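Local coordinates for 5' nucleotidase family protein (Staphylococcus aureus subsp. aureus, PDB 4Q7F), which belongs to the 5' nucleotidase family, pairing a two-metal calcineurin-like phosphoesterase domain with a 5'-nucleotidase C-terminal domain, at residues 183-186 and 187-191; 342-345 and 346-349; 311-314 and 315-318. All blocks are in the same frame, centred on the assembly; numbering follows the deposited sequence.

How the contacts relate
All three contacts are short runs of about two turns, each on a different helix of the chain. Contact 2 is the most buried: its part of helix 342-355, in the C-terminal domain, packs phenylalanine and selenomethionine side chains between sheet and helices. Contacts 1 and 3 are partly buried. In 183-191, the capped start of helix 184-198 in the phosphoesterase domain, an apolar side faces the sheet while glutamate and glutamines lie outside; in 311-318, near the end of helix 304-317, acidic groups pair with basic ones. Contact 1 lies across the chain's centre from the other two, about 45 Å from contact 2 between centres, whereas contacts 2 and 3 are about 27 Å apart.

Contact 1. Residues 183-186 and 187-191; sequences SAFE and ILQQY
Gln189 lays its terminal amide obliquely against the ring of Phe185 one turn earlier, with NE2 3.9 Å from Phe185 CE1 and the amide and ring planes 75° apart. Both residues have CG anti to the backbone N (chi1 178° for Phe185), which brings ring and amide to the same flank of the helix. On the neighbouring flank the extended Gln190 runs past the backbone of Glu186, its CG 3.1 Å from Glu186 O, and its NE2 lies 3.9 Å from Glu186 CB. Under these side chains run the regular bonds of the first helical turn, among them Gln189 N to Phe185 O at 2.9 Å and Ile187 N to Ser183 O at 3.1 Å.

Ser183 is the N-cap: its OG accepts from Glu186 N at 3.1 Å, with an N-H...O angle of 165°. The same hydroxyl bonds to Glu228, whose carboxylate also takes the backbone N-H groups of Ala184 and Phe185. Further out, Phe185 meets Phe236 of helix 229-236, while Leu188 reaches Val204 of strand 201-207. The first N-H groups of helix 184-198 are thus shared between a serine hydroxyl and a carboxylate, and that negative charge at the positive end of the helix dipole is probably stabilising.

Contact 2. Residues 342-345 and 346-349; sequences PFTN and FMNY
From Phe346 to Tyr349 each backbone N-H bonds to the carbonyl four residues back, at 2.9 to 3.0 Å between N and O, so Pro342 to Tyr349 form the first turns of alpha-helix 342-355. Its main side-chain feature is a Met-aromatic contact. Met347, a selenomethionine, leans over one face of the Phe343 ring: its CG stands 4.2 Å from the ring centroid, 26° off the normal, a CH-pi contact. SE lies obliquely to the ring, 3.6 Å from Phe343 CE2, and the bend at chi3 (-69°) turns CE back beside Phe343 CE2 and CD2.

Phe346 meets the Phe343 ring elsewhere, near CD1 and CE1. The two rings are set obliquely, planes 40° apart and centroids 5.7 Å apart, and Phe346 CD2 comes to 3.9 Å from Phe343 CE1. The Phe343 ring also meets Phe371 edge-to-face, and Phe346 continues onto Leu505 and Leu509 of helix 501-511. On another side of the helix the buried Asn345 amide is satisfied by the backbone around residues 518-521: OD1 accepts from Val520 and Val521, ND2 donates to Pro518 O.

Asn348 ties the helix to strand 435-438, for its ND2 donates to Ile436 O. The same nitrogen reaches back to Thr344 O at 3.2 Å, above the carbonyl plane and on the opposite face from Asn348 N, which binds that oxygen too.

Contact 3. Residues 311-314 and 315-318; sequences KQLE and DWLD
Asp315 and Glu314, adjacent in sequence, have the most surface buried in this part of helix 304-317, and Leu313 with Leu317 fills the apolar side. Asp315 faces back to Lys311, one turn earlier, in an i to i+4 salt bridge: Lys311 NZ lies 2.8 Å from Asp315 OD2 and uses that oxygen's syn lone pair. The lysine chain is extended as far as CE and then bends at chi4 (-59°), which swings the ammonium group round to the carboxylate. The other oxygen, Asp315 OD1, forms a salt bridge with Arg40, so each carboxylate oxygen has a basic partner. Beneath the side chains Asp315 N bonds to Lys311 O at 2.8 Å.

Glu314 points to a different side. Its chain folds at chi2 (-64°), and OE1 passes 4.0 Å from Leu317 CD1 across the turn. The carboxylate itself is held elsewhere, by Arg378 at OE1 and by Arg310 at OE2. Asp318 lies one turn on; it shares Arg378 with Glu314 and Arg40 with Asp315, and its N-H bonds to Glu314 O at 2.9 Å.

Leu313 and Leu317 run alongside each other in the same direction, with Leu313 CD1 4.0 Å from Leu317 CD1. Leu313 also packs on Phe79 and Tyr82 of helix 78-85, and Leu317 on Ile381 of helix 377-383, so this apolar ridge joins helices from two parts of the chain. Trp316 stands between the same two helices, with Tyr82 and His86 edge-to-face to it. Three acidic side chains close together are thus matched by Lys311, Arg310, Arg40 and Arg378, a network that should offset their mutual repulsion and favour their ionised forms.

Contact 1. Residues 183-186 and 187-191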
loop_
_atom_site.group_PDB
_atom_site.type_symbol
_atom_site.label_atom_id
_atom_site.label_comp_id
_atom_site.label_asym_id
_atom_site.label_seq_id
_atom_site.Cartn_x
_atom_site.Cartn_y
_atom_site.Cartn_z
ATOM N N SER A 183 -5.404 -15.336 10.916
ATOM C CA SER A 183 -6.636 -14.680 10.488
ATOM C C SER A 183 -7.105 -13.653 11.531
ATOM O O SER A 183 -7.206 -13.983 12.714
ATOM C CB SER A 183 -7.734 -15.725 10.338
ATOM O OG SER A 183 -9.007 -15.109 10.306
ATOM N N ALA A 184 -7.404 -12.433 11.089
ATOM C CA ALA A 184 -7.889 -11.385 11.984
ATOM C C ALA A 184 -9.254 -11.778 12.526
ATOM O O ALA A 184 -9.568 -11.498 13.674
ATOM C CB ALA A 184 -7.969 -10.046 11.274
ATOM N N PHE A 185 -10.050 -12.451 11.708
ATOM C CA PHE A 185 -11.360 -12.912 12.144
ATOM C C PHE A 185 -11.234 -13.902 13.298
ATOM O O PHE A 185 -11.963 -13.806 14.297
ATOM C CB PHE A 185 -12.098 -13.602 10.990
ATOM C CG PHE A 185 -13.443 -14.153 11.376
ATOM C CD1 PHE A 185 -13.542 -15.340 12.074
ATOM C CD2 PHE A 185 -14.606 -13.484 11.038
ATOM C CE1 PHE A 185 -14.775 -15.848 12.442
ATOM C CE2 PHE A 185 -15.844 -13.992 11.391
ATOM C CZ PHE A 185 -15.928 -15.175 12.096
ATOM N N GLU A 186 -10.331 -14.871 13.147
ATOM C CA GLU A 186 -10.157 -15.921 14.164
ATOM C C GLU A 186 -9.621 -15.379 15.480
ATOM O O GLU A 186 -10.085 -15.771 16.545
ATOM C CB GLU A 186 -9.245 -17.035 13.664
ATOM C CG GLU A 186 -9.796 -17.794 12.469
ATOM C CD GLU A 186 -8.875 -18.903 12.005
ATOM O OE1 GLU A 186 -7.930 -19.260 12.752
ATOM O OE2 GLU A 186 -9.106 -19.418 10.892
ATOM N N ILE A 187 -8.637 -14.492 15.410
ATOM C CA ILE A 187 -8.079 -13.919 16.635
ATOM C C ILE A 187 -9.132 -13.051 17.337
ATOM O O ILE A 187 -9.247 -13.071 18.567
ATOM C CB ILE A 187 -6.781 -13.146 16.360
ATOM C CG1 ILE A 187 -5.714 -14.096 15.812
ATOM C CG2 ILE A 187 -6.279 -12.461 17.622
ATOM C CD1 ILE A 187 -5.434 -15.317 16.676
ATOM N N LEU A 188 -9.897 -12.290 16.560
ATOM C CA LEU A 188 -10.951 -11.471 17.132
ATOM C C LEU A 188 -11.961 -12.371 17.827
ATOM O O LEU A 188 -12.306 -12.145 18.988
ATOM C CB LEU A 188 -11.656 -10.620 16.061
ATOM C CG LEU A 188 -12.836 -9.768 16.562
ATOM C CD1 LEU A 188 -12.398 -8.815 17.658
ATOM C CD2 LEU A 188 -13.442 -8.996 15.403
ATOM N N GLN A 189 -12.425 -13.390 17.104
ATOM C CA GLN A 189 -13.396 -14.345 17.620
ATOM C C GLN A 189 -12.965 -14.955 18.948
ATOM O O GLN A 189 -13.781 -15.159 19.850
ATOM C CB GLN A 189 -13.599 -15.474 16.611
ATOM C CG GLN A 189 -14.625 -16.503 17.062
ATOM C CD GLN A 189 -14.868 -17.565 16.020
ATOM O OE1 GLN A 189 -16.005 -17.867 15.693
ATOM N NE2 GLN A 189 -13.798 -18.119 15.473
ATOM N N GLN A 190 -11.680 -15.251 19.052
ATOM C CA GLN A 190 -11.135 -15.863 20.248
ATOM C C GLN A 190 -10.997 -14.868 21.411
ATOM O O GLN A 190 -11.217 -15.236 22.552
ATOM C CB GLN A 190 -9.809 -16.539 19.905
ATOM C CG GLN A 190 -10.007 -17.697 18.924
ATOM C CD GLN A 190 -8.725 -18.156 18.257
ATOM O OE1 GLN A 190 -7.628 -17.889 18.744
ATOM N NE2 GLN A 190 -8.861 -18.860 17.136
ATOM N N TYR A 191 -10.667 -13.610 21.110
ATOM C CA TYR A 191 -10.523 -12.573 22.142
ATOM C C TYR A 191 -11.820 -11.932 22.650
ATOM O O TYR A 191 -11.873 -11.480 23.797
ATOM C CB TYR A 191 -9.636 -11.436 21.652
ATOM C CG TYR A 191 -8.175 -11.539 22.001
ATOM C CD1 TYR A 191 -7.693 -10.989 23.190
ATOM C CD2 TYR A 191 -7.267 -12.121 21.134
ATOM C CE1 TYR A 191 -6.350 -11.044 23.507
ATOM C CE2 TYR A 191 -5.924 -12.183 21.441
ATOM C CZ TYR A 191 -5.471 -11.640 22.621
ATOM O OH TYR A 191 -4.136 -11.701 22.924
#

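Contact 2. Residues 342-345 and 346-349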
loop_
_atom_site.group_PDB
_atom_site.type_symbol
_atom_site.label_atom_id
_atom_site.label_comp_id
_atom_site.label_asym_id
_atom_site.label_seq_id
_atom_site.Cartn_x
_atom_site.Cartn_y
_atom_site.Cartn_z
ATOM N N PRO A 342 7.621 4.247 -25.153
ATOM C CA PRO A 342 9.074 4.248 -24.949
ATOM C C PRO A 342 9.531 4.057 -23.488
ATOM O O PRO A 342 10.583 3.460 -23.247
ATOM C CB PRO A 342 9.500 5.619 -25.481
ATOM C CG PRO A 342 8.477 5.935 -26.527
ATOM C CD PRO A 342 7.184 5.377 -25.995
ATOM N N PHE A 343 8.757 4.539 -22.522
ATOM C CA PHE A 343 9.144 4.393 -21.129
ATOM C C PHE A 343 8.954 2.951 -20.605
ATOM O O PHE A 343 9.781 2.468 -19.859
ATOM C CB PHE A 343 8.448 5.412 -20.228
ATOM C CG PHE A 343 8.949 5.380 -18.808
ATOM C CD1 PHE A 343 10.173 5.941 -18.488
ATOM C CD2 PHE A 343 8.223 4.758 -17.810
ATOM C CE1 PHE A 343 10.651 5.904 -17.185
ATOM C CE2 PHE A 343 8.701 4.707 -16.512
ATOM C CZ PHE A 343 9.921 5.277 -16.203
ATOM N N THR A 344 7.879 2.268 -20.986
ATOM C CA THR A 344 7.695 0.868 -20.563
ATOM C C THR A 344 8.727 -0.020 -21.271
ATOM O O THR A 344 9.246 -1.001 -20.693
ATOM C CB THR A 344 6.273 0.353 -20.817
ATOM O OG1 THR A 344 5.947 0.457 -22.212
ATOM C CG2 THR A 344 5.305 1.146 -20.002
ATOM N N ASN A 345 9.028 0.331 -22.517
ATOM C CA ASN A 345 10.038 -0.362 -23.278
ATOM C C ASN A 345 11.375 -0.221 -22.569
ATOM O O ASN A 345 12.096 -1.190 -22.402
ATOM C CB ASN A 345 10.169 0.207 -24.665
ATOM C CG ASN A 345 11.145 -0.570 -25.491
ATOM O OD1 ASN A 345 10.917 -1.745 -25.779
ATOM N ND2 ASN A 345 12.246 0.067 -25.870
ATOM N N PHE A 346 11.671 0.997 -22.130
ATOM C CA PHE A 346 12.889 1.284 -21.397
ATOM C C PHE A 346 13.010 0.481 -20.104
ATOM O O PHE A 346 14.067 -0.072 -19.830
ATOM C CB PHE A 346 12.965 2.772 -21.093
ATOM C CG PHE A 346 13.833 3.112 -19.922
ATOM C CD1 PHE A 346 15.205 3.081 -20.025
ATOM C CD2 PHE A 346 13.265 3.474 -18.719
ATOM C CE1 PHE A 346 15.997 3.397 -18.937
ATOM C CE2 PHE A 346 14.049 3.798 -17.629
ATOM C CZ PHE A 346 15.423 3.760 -17.740
HETATM N N MSE A 347 11.946 0.445 -19.299
HETATM C CA MSE A 347 11.984 -0.263 -18.021
HETATM C C MSE A 347 12.208 -1.725 -18.264
HETATM O O MSE A 347 13.064 -2.328 -17.634
HETATM C CB MSE A 347 10.719 -0.045 -17.188
HETATM C CG MSE A 347 10.677 1.372 -16.591
HETATM SE SE MSE A 347 9.336 1.460 -15.154
HETATM C CE MSE A 347 7.718 1.273 -16.269
ATOM N N ASN A 348 11.430 -2.318 -19.163
ATOM C CA ASN A 348 11.609 -3.731 -19.490
ATOM C C ASN A 348 13.011 -4.052 -20.043
ATOM O O ASN A 348 13.596 -5.066 -19.685
ATOM C CB ASN A 348 10.505 -4.215 -20.422
ATOM C CG ASN A 348 9.249 -4.605 -19.664
ATOM O OD1 ASN A 348 9.262 -5.555 -18.864
ATOM N ND2 ASN A 348 8.154 -3.911 -19.927
ATOM N N TYR A 349 13.555 -3.165 -20.872
ATOM C CA TYR A 349 14.881 -3.360 -21.392
ATOM C C TYR A 349 15.900 -3.370 -20.252
ATOM O O TYR A 349 16.778 -4.233 -20.223
ATOM C CB TYR A 349 15.253 -2.320 -22.442
ATOM C CG TYR A 349 16.641 -2.583 -22.999
ATOM C CD1 TYR A 349 16.871 -3.651 -23.858
ATOM C CD2 TYR A 349 17.724 -1.788 -22.638
ATOM C CE1 TYR A 349 18.135 -3.913 -24.348
ATOM C CE2 TYR A 349 18.993 -2.043 -23.128
ATOM C CZ TYR A 349 19.188 -3.100 -23.988
ATOM O OH TYR A 349 20.444 -3.359 -24.475
#

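Contact 3. Residues 311-314 and 315-318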
loop_
_atom_site.group_PDB
_atom_site.type_symbol
_atom_site.label_atom_id
_atom_site.label_comp_id
_atom_site.label_asym_id
_atom_site.label_seq_id
_atom_site.Cartn_x
_atom_site.Cartn_y
_atom_site.Cartn_z
ATOM N N LYS A 311 13.518 21.038 3.159
ATOM C CA LYS A 311 14.483 21.571 2.168
ATOM C C LYS A 311 15.552 20.550 1.796
ATOM O O LYS A 311 15.877 20.394 0.615
ATOM C CB LYS A 311 15.169 22.850 2.675
ATOM C CG LYS A 311 16.150 23.460 1.676
ATOM C CD LYS A 311 16.918 24.609 2.304
ATOM C CE LYS A 311 17.800 25.326 1.288
ATOM N NZ LYS A 311 18.817 24.458 0.636
ATOM N N GLN A 312 16.130 19.896 2.807
ATOM C CA GLN A 312 17.131 18.849 2.579
ATOM C C GLN A 312 16.520 17.764 1.704
ATOM O O GLN A 312 17.146 17.272 0.765
ATOM C CB GLN A 312 17.582 18.244 3.897
ATOM C CG GLN A 312 18.505 19.152 4.707
ATOM C CD GLN A 312 18.758 18.612 6.096
ATOM O OE1 GLN A 312 17.855 18.058 6.736
ATOM N NE2 GLN A 312 19.974 18.802 6.593
ATOM N N LEU A 313 15.285 17.412 2.017
ATOM C CA LEU A 313 14.574 16.399 1.276
ATOM C C LEU A 313 14.392 16.835 -0.175
ATOM O O LEU A 313 14.725 16.087 -1.095
ATOM C CB LEU A 313 13.219 16.128 1.942
ATOM C CG LEU A 313 12.279 15.192 1.180
ATOM C CD1 LEU A 313 12.965 13.882 0.821
ATOM C CD2 LEU A 313 11.037 14.947 2.034
ATOM N N GLU A 314 13.884 18.048 -0.387
ATOM C CA GLU A 314 13.692 18.547 -1.765
ATOM C C GLU A 314 15.030 18.631 -2.502
ATOM O O GLU A 314 15.134 18.279 -3.683
ATOM C CB GLU A 314 12.980 19.902 -1.760
ATOM C CG GLU A 314 11.565 19.873 -1.172
ATOM C CD GLU A 314 10.577 19.040 -1.953
ATOM O OE1 GLU A 314 10.857 18.607 -3.127
ATOM O OE2 GLU A 314 9.476 18.825 -1.385
ATOM N N ASP A 315 16.067 19.102 -1.809
ATOM C CA ASP A 315 17.389 19.189 -2.431
ATOM C C ASP A 315 17.828 17.804 -2.960
ATOM O O ASP A 315 18.285 17.681 -4.089
ATOM C CB ASP A 315 18.417 19.765 -1.463
ATOM C CG ASP A 315 18.207 21.264 -1.193
ATOM O OD1 ASP A 315 17.346 21.920 -1.838
ATOM O OD2 ASP A 315 18.914 21.804 -0.329
ATOM N N TRP A 316 17.649 16.766 -2.143
ATOM C CA TRP A 316 18.002 15.412 -2.534
ATOM C C TRP A 316 17.156 14.969 -3.713
ATOM O O TRP A 316 17.670 14.388 -4.660
ATOM C CB TRP A 316 17.819 14.466 -1.344
ATOM C CG TRP A 316 18.232 13.083 -1.588
ATOM C CD1 TRP A 316 19.515 12.609 -1.659
ATOM C CD2 TRP A 316 17.372 11.941 -1.711
ATOM N NE1 TRP A 316 19.499 11.248 -1.844
ATOM C CE2 TRP A 316 18.199 10.814 -1.884
ATOM C CE3 TRP A 316 15.985 11.768 -1.695
ATOM C CZ2 TRP A 316 17.683 9.530 -2.051
ATOM C CZ3 TRP A 316 15.471 10.504 -1.854
ATOM C CH2 TRP A 316 16.311 9.394 -2.021
ATOM N N LEU A 317 15.858 15.273 -3.664
ATOM C CA LEU A 317 14.968 14.916 -4.750
ATOM C C LEU A 317 15.339 15.592 -6.068
ATOM O O LEU A 317 15.078 15.049 -7.139
ATOM C CB LEU A 317 13.521 15.217 -4.364
ATOM C CG LEU A 317 12.985 14.248 -3.308
ATOM C CD1 LEU A 317 11.616 14.688 -2.852
ATOM C CD2 LEU A 317 12.929 12.819 -3.856
ATOM N N ASP A 318 15.965 16.761 -5.993
ATOM C CA ASP A 318 16.378 17.481 -7.194
ATOM C C ASP A 318 17.698 17.013 -7.779
ATOM O O ASP A 318 18.087 17.473 -8.856
ATOM C CB ASP A 318 16.456 18.996 -6.906
ATOM C CG ASP A 318 15.086 19.629 -6.736
ATOM O OD1 ASP A 318 14.086 19.037 -7.223
ATOM O OD2 ASP A 318 15.006 20.718 -6.121
#